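Extracellular solute-binding protein, family 1 (Bifidobacterium longum subsp. infantis ATCC 15697, PDB 3QUF) probably binds a solute outside the cytoplasmic membrane and delivers it to an ABC transporter, as other family 1 extracellular solute-binding proteins do. Local coordinates at residues A[178-190]-A[380-392]. Numbering follows the deposited sequence.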
loop_
_atom_site.group_PDB
_atom_site.type_symbol
_atom_site.label_atom_id
_atom_site.label_comp_id
_atom_site.label_asym_id
_atom_site.label_seq_id
_atom_site.Cartn_x
_atom_site.Cartn_y
_atom_site.Cartn_z
ATOM N N PHE A 178 3.066 -20.619 -9.257
ATOM C CA PHE A 178 2.570 -19.443 -8.560
ATOM C C PHE A 178 1.228 -19.730 -7.906
ATOM O O PHE A 178 0.350 -20.402 -8.481
ATOM C CB PHE A 178 2.431 -18.299 -9.573
ATOM C CG PHE A 178 1.872 -17.039 -8.993
ATOM C CD1 PHE A 178 2.477 -16.449 -7.888
ATOM C CD2 PHE A 178 0.757 -16.418 -9.550
ATOM C CE1 PHE A 178 1.966 -15.268 -7.348
ATOM C CE2 PHE A 178 0.248 -15.247 -9.030
ATOM C CZ PHE A 178 0.853 -14.665 -7.920
ATOM N N LEU A 179 1.093 -19.249 -6.675
ATOM C CA LEU A 179 -0.170 -19.235 -5.999
ATOM C C LEU A 179 -0.338 -17.865 -5.391
ATOM O O LEU A 179 0.657 -17.198 -5.034
ATOM C CB LEU A 179 -0.210 -20.275 -4.887
ATOM C CG LEU A 179 -0.159 -21.730 -5.254
ATOM C CD1 LEU A 179 -0.139 -22.501 -3.932
ATOM C CD2 LEU A 179 -1.350 -22.140 -6.129
ATOM N N GLU A 180 -1.586 -17.446 -5.250
ATOM C CA GLU A 180 -1.876 -16.154 -4.648
ATOM C C GLU A 180 -3.143 -16.156 -3.821
ATOM O O GLU A 180 -4.062 -16.898 -4.107
ATOM C CB GLU A 180 -1.980 -15.127 -5.738
ATOM C CG GLU A 180 -1.968 -13.700 -5.251
ATOM C CD GLU A 180 -1.680 -12.703 -6.382
ATOM O OE1 GLU A 180 -2.000 -13.003 -7.551
ATOM O OE2 GLU A 180 -1.151 -11.642 -6.074
ATOM N N ASP A 181 -3.131 -15.367 -2.767
ATOM C CA ASP A 181 -4.306 -15.150 -1.930
ATOM C C ASP A 181 -5.252 -14.159 -2.659
ATOM O O ASP A 181 -4.932 -13.007 -2.751
ATOM C CB ASP A 181 -3.854 -14.583 -0.584
ATOM C CG ASP A 181 -5.008 -14.234 0.343
ATOM O OD1 ASP A 181 -6.079 -14.912 0.291
ATOM O OD2 ASP A 181 -4.833 -13.274 1.138
ATOM N N PHE A 182 -6.346 -14.667 -3.237
ATOM C CA PHE A 182 -7.395 -13.836 -3.881
ATOM C C PHE A 182 -8.601 -13.497 -2.956
ATOM O O PHE A 182 -9.577 -12.909 -3.427
ATOM C CB PHE A 182 -7.962 -14.547 -5.109
ATOM C CG PHE A 182 -6.938 -14.974 -6.090
ATOM C CD1 PHE A 182 -5.945 -14.092 -6.493
ATOM C CD2 PHE A 182 -6.976 -16.232 -6.642
ATOM C CE1 PHE A 182 -4.983 -14.482 -7.419
ATOM C CE2 PHE A 182 -6.018 -16.636 -7.567
ATOM C CZ PHE A 182 -5.024 -15.762 -7.955
ATOM N N ASN A 183 -8.522 -13.847 -1.670
ATOM C CA ASN A 183 -9.709 -13.889 -0.783
ATOM C C ASN A 183 -10.013 -12.624 -0.052
ATOM O O ASN A 183 -11.174 -12.311 0.174
ATOM C CB ASN A 183 -9.517 -14.956 0.317
ATOM C CG ASN A 183 -9.607 -16.335 -0.210
ATOM O OD1 ASN A 183 -9.928 -16.539 -1.386
ATOM N ND2 ASN A 183 -9.335 -17.313 0.647
ATOM N N THR A 184 -8.950 -11.921 0.343
ATOM C CA THR A 184 -9.000 -10.837 1.314
ATOM C C THR A 184 -8.779 -9.458 0.706
ATOM O O THR A 184 -9.098 -8.446 1.318
ATOM C CB THR A 184 -7.869 -11.008 2.330
ATOM O OG1 THR A 184 -6.652 -11.303 1.623
ATOM C CG2 THR A 184 -8.197 -12.141 3.300
ATOM N N GLN A 185 -8.197 -9.426 -0.487
ATOM C CA GLN A 185 -7.901 -8.172 -1.136
ATOM C C GLN A 185 -7.725 -8.379 -2.625
ATOM O O GLN A 185 -7.586 -9.518 -3.097
ATOM C CB GLN A 185 -6.630 -7.568 -0.530
ATOM C CG GLN A 185 -5.462 -8.499 -0.640
ATOM C CD GLN A 185 -4.186 -7.969 -0.008
ATOM O OE1 GLN A 185 -4.148 -6.866 0.551
ATOM N NE2 GLN A 185 -3.136 -8.754 -0.106
ATOM N N ILE A 186 -7.718 -7.278 -3.351
ATOM C CA ILE A 186 -7.374 -7.286 -4.777
ATOM C C ILE A 186 -6.002 -7.971 -4.867
ATOM O O ILE A 186 -5.121 -7.705 -4.046
ATOM C CB ILE A 186 -7.308 -5.837 -5.287
ATOM C CG1 ILE A 186 -8.704 -5.205 -5.125
ATOM C CG2 ILE A 186 -6.843 -5.753 -6.723
ATOM C CD1 ILE A 186 -9.729 -5.875 -5.955
ATOM N N ALA A 187 -5.814 -8.820 -5.881
ATOM C CA ALA A 187 -4.573 -9.556 -6.046
ATOM C C ALA A 187 -3.387 -8.620 -6.193
ATOM O O ALA A 187 -3.407 -7.678 -6.996
ATOM C CB ALA A 187 -4.638 -10.499 -7.275
ATOM N N GLY A 188 -2.341 -8.900 -5.435
ATOM C CA GLY A 188 -1.106 -8.119 -5.529
ATOM C C GLY A 188 -0.442 -8.212 -6.908
ATOM O O GLY A 188 0.099 -7.234 -7.410
ATOM N N SER A 189 -0.472 -9.378 -7.528
ATOM C CA SER A 189 0.124 -9.527 -8.878
ATOM C C SER A 189 -0.595 -8.673 -9.917
ATOM O O SER A 189 0.026 -8.045 -10.776
ATOM C CB SER A 189 0.139 -11.026 -9.322
ATOM O OG SER A 189 -1.174 -11.607 -9.377
ATOM N N PHE A 190 -1.922 -8.683 -9.863
ATOM C CA PHE A 190 -2.721 -7.853 -10.729
ATOM C C PHE A 190 -2.393 -6.385 -10.489
ATOM O O PHE A 190 -2.226 -5.626 -11.432
ATOM C CB PHE A 190 -4.224 -8.074 -10.493
ATOM C CG PHE A 190 -5.072 -7.146 -11.286
ATOM C CD1 PHE A 190 -5.352 -7.396 -12.634
ATOM C CD2 PHE A 190 -5.538 -5.971 -10.711
ATOM C CE1 PHE A 190 -6.097 -6.513 -13.368
ATOM C CE2 PHE A 190 -6.292 -5.083 -11.469
ATOM C CZ PHE A 190 -6.560 -5.363 -12.793
ATOM N N SER A 380 -13.489 -3.179 -3.123
ATOM C CA SER A 380 -12.578 -4.316 -2.943
ATOM C C SER A 380 -13.355 -5.626 -3.037
ATOM O O SER A 380 -12.898 -6.558 -3.680
ATOM C CB SER A 380 -11.795 -4.227 -1.640
ATOM O OG SER A 380 -10.721 -3.298 -1.756
ATOM N N THR A 381 -14.517 -5.690 -2.403
ATOM C CA THR A 381 -15.346 -6.884 -2.455
ATOM C C THR A 381 -15.708 -7.240 -3.895
ATOM O O THR A 381 -15.641 -8.394 -4.293
ATOM C CB THR A 381 -16.646 -6.686 -1.637
ATOM O OG1 THR A 381 -16.293 -6.511 -0.265
ATOM C CG2 THR A 381 -17.588 -7.883 -1.802
ATOM N N GLU A 382 -16.117 -6.238 -4.683
ATOM C CA GLU A 382 -16.475 -6.497 -6.073
ATOM C C GLU A 382 -15.240 -6.951 -6.871
ATOM O O GLU A 382 -15.323 -7.893 -7.687
ATOM C CB GLU A 382 -17.109 -5.247 -6.717
ATOM C CG GLU A 382 -17.691 -5.474 -8.114
ATOM C CD GLU A 382 -18.812 -6.537 -8.201
ATOM O OE1 GLU A 382 -19.431 -6.892 -7.173
ATOM O OE2 GLU A 382 -19.106 -7.002 -9.327
ATOM N N GLY A 383 -14.104 -6.314 -6.632
ATOM C CA GLY A 383 -12.886 -6.658 -7.345
ATOM C C GLY A 383 -12.410 -8.063 -7.015
ATOM O O GLY A 383 -11.955 -8.786 -7.898
ATOM N N ILE A 384 -12.531 -8.441 -5.733
ATOM C CA ILE A 384 -12.218 -9.809 -5.294
ATOM C C ILE A 384 -13.119 -10.805 -6.001
ATOM O O ILE A 384 -12.648 -11.814 -6.555
ATOM C CB ILE A 384 -12.328 -9.961 -3.753
ATOM C CG1 ILE A 384 -11.242 -9.154 -3.043
ATOM C CG2 ILE A 384 -12.263 -11.453 -3.354
ATOM C CD1 ILE A 384 -11.509 -8.927 -1.496
ATOM N N ALA A 385 -14.429 -10.544 -6.012
ATOM C CA ALA A 385 -15.375 -11.423 -6.708
ATOM C C ALA A 385 -15.019 -11.578 -8.187
ATOM O O ALA A 385 -14.965 -12.691 -8.697
ATOM C CB ALA A 385 -16.810 -10.883 -6.531
ATOM N N GLN A 386 -14.680 -10.474 -8.858
ATOM C CA GLN A 386 -14.403 -10.538 -10.289
ATOM C C GLN A 386 -13.092 -11.259 -10.567
ATOM O O GLN A 386 -13.005 -12.043 -11.520
ATOM C CB GLN A 386 -14.361 -9.141 -10.914
ATOM C CG GLN A 386 -15.662 -8.348 -10.817
ATOM C CD GLN A 386 -16.842 -9.106 -11.322
ATOM O OE1 GLN A 386 -16.805 -9.676 -12.404
ATOM N NE2 GLN A 386 -17.906 -9.118 -10.555
ATOM N N GLN A 387 -12.062 -11.024 -9.744
ATOM C CA GLN A 387 -10.770 -11.629 -10.036
ATOM C C GLN A 387 -10.864 -13.149 -9.902
ATOM O O GLN A 387 -10.269 -13.915 -10.692
ATOM C CB GLN A 387 -9.662 -11.032 -9.173
ATOM C CG GLN A 387 -9.595 -11.496 -7.774
ATOM C CD GLN A 387 -8.693 -10.588 -6.916
ATOM O OE1 GLN A 387 -8.126 -9.608 -7.410
ATOM N NE2 GLN A 387 -8.593 -10.911 -5.610
ATOM N N GLN A 388 -11.621 -13.603 -8.899
ATOM C CA GLN A 388 -11.821 -15.030 -8.732
ATOM C C GLN A 388 -12.552 -15.647 -9.957
ATOM O O GLN A 388 -12.168 -16.713 -10.456
ATOM C CB GLN A 388 -12.553 -15.312 -7.420
ATOM C CG GLN A 388 -11.782 -15.011 -6.136
ATOM C CD GLN A 388 -12.649 -15.100 -4.888
ATOM O OE1 GLN A 388 -13.797 -15.510 -4.972
ATOM N NE2 GLN A 388 -12.109 -14.730 -3.731
ATOM N N LYS A 389 -13.576 -14.962 -10.465
ATOM C CA LYS A 389 -14.300 -15.437 -11.651
ATOM C C LYS A 389 -13.412 -15.468 -12.895
ATOM O O LYS A 389 -13.552 -16.333 -13.742
ATOM C CB LYS A 389 -15.528 -14.573 -11.928
ATOM C CG LYS A 389 -16.582 -14.733 -10.873
ATOM C CD LYS A 389 -17.841 -13.840 -11.092
ATOM C CE LYS A 389 -18.598 -13.681 -9.766
ATOM N NZ LYS A 389 -19.636 -12.591 -9.725
ATOM N N ILE A 390 -12.499 -14.506 -13.018
ATOM C CA ILE A 390 -11.555 -14.536 -14.145
ATOM C C ILE A 390 -10.663 -15.753 -14.044
ATOM O O ILE A 390 -10.476 -16.480 -15.045
ATOM C CB ILE A 390 -10.658 -13.309 -14.207
ATOM C CG1 ILE A 390 -11.438 -12.087 -14.645
ATOM C CG2 ILE A 390 -9.428 -13.572 -15.152
ATOM C CD1 ILE A 390 -10.700 -10.799 -14.381
ATOM N N VAL A 391 -10.123 -16.007 -12.852
ATOM C CA VAL A 391 -9.181 -17.122 -12.673
ATOM C C VAL A 391 -9.887 -18.435 -13.008
ATOM O O VAL A 391 -9.313 -19.303 -13.683
ATOM C CB VAL A 391 -8.588 -17.163 -11.265
ATOM C CG1 VAL A 391 -7.769 -18.449 -11.050
ATOM C CG2 VAL A 391 -7.694 -15.926 -11.045
ATOM N N GLN A 392 -11.153 -18.533 -12.599
ATOM C CA GLN A 392 -11.964 -19.730 -12.846
ATOM C C GLN A 392 -12.554 -19.834 -14.239
ATOM O O GLN A 392 -13.362 -20.725 -14.509
ATOM C CB GLN A 392 -13.068 -19.788 -11.818
ATOM C CG GLN A 392 -12.529 -20.019 -10.459
ATOM C CD GLN A 392 -13.572 -19.900 -9.370
ATOM O OE1 GLN A 392 -14.387 -18.951 -9.333
ATOM N NE2 GLN A 392 -13.523 -20.836 -8.434
HETATM O O HOH W 1 -13.232 -14.198 -1.086
HETATM O O HOH W 2 -8.098 -4.582 -1.810
#
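Q387, on helix 376-391, is held by three backbone groups of the loop leading to helix 188-199, at F182, Q185 and A187. From CB, which points toward that loop, CG lies between the backbone N and the carbonyl carbon, and the chain then runs out extended. CD lies beside A187, and Q387 OE1 also rests 3.6 Å from A187 CB. At the tip the two halves of the amide divide the work. OE1 accepts from A187 N at 2.9 Å, a nearly straight bond (162°) to the residue at the N-cap position of helix 188-199. Q387 NE2 gives one hydrogen to Q185 O at 3.0 Å and the other to F182 O at 3.1 Å; both acceptors lie within 10° of the Q387 amide plane, so the three bonds together fix the rotation of the group.

F182 O takes a second donor, Q388 NE2, which stands 61° out of the carbonyl plane, on the face opposite that used by Q387 NE2. Q388 NE2 also donates to a water that bridges to N183 O.

Apolar groups flank these bonds. I186 CD1 comes to 3.5 Å from G383 CA, close against a helix position that has no side chain. I384 CD1 packs 3.5 Å from Q185 N, while F182 CE2 meets V391 CG2 at 3.9 Å, on the part of the helix whose V391 also touches W229 of helix 223-234.

Were Q387 an alanine, Q185 O and A187 N would probably lose their partners across the contact and a gap would open between loop and helix, whereas F182 O would keep Q388 NE2. The chemistry is that of a primary amide matched to main-chain donors and acceptors: an uncharged side chain ties an irregular loop, just ahead of a helix start, to a helix distant in sequence.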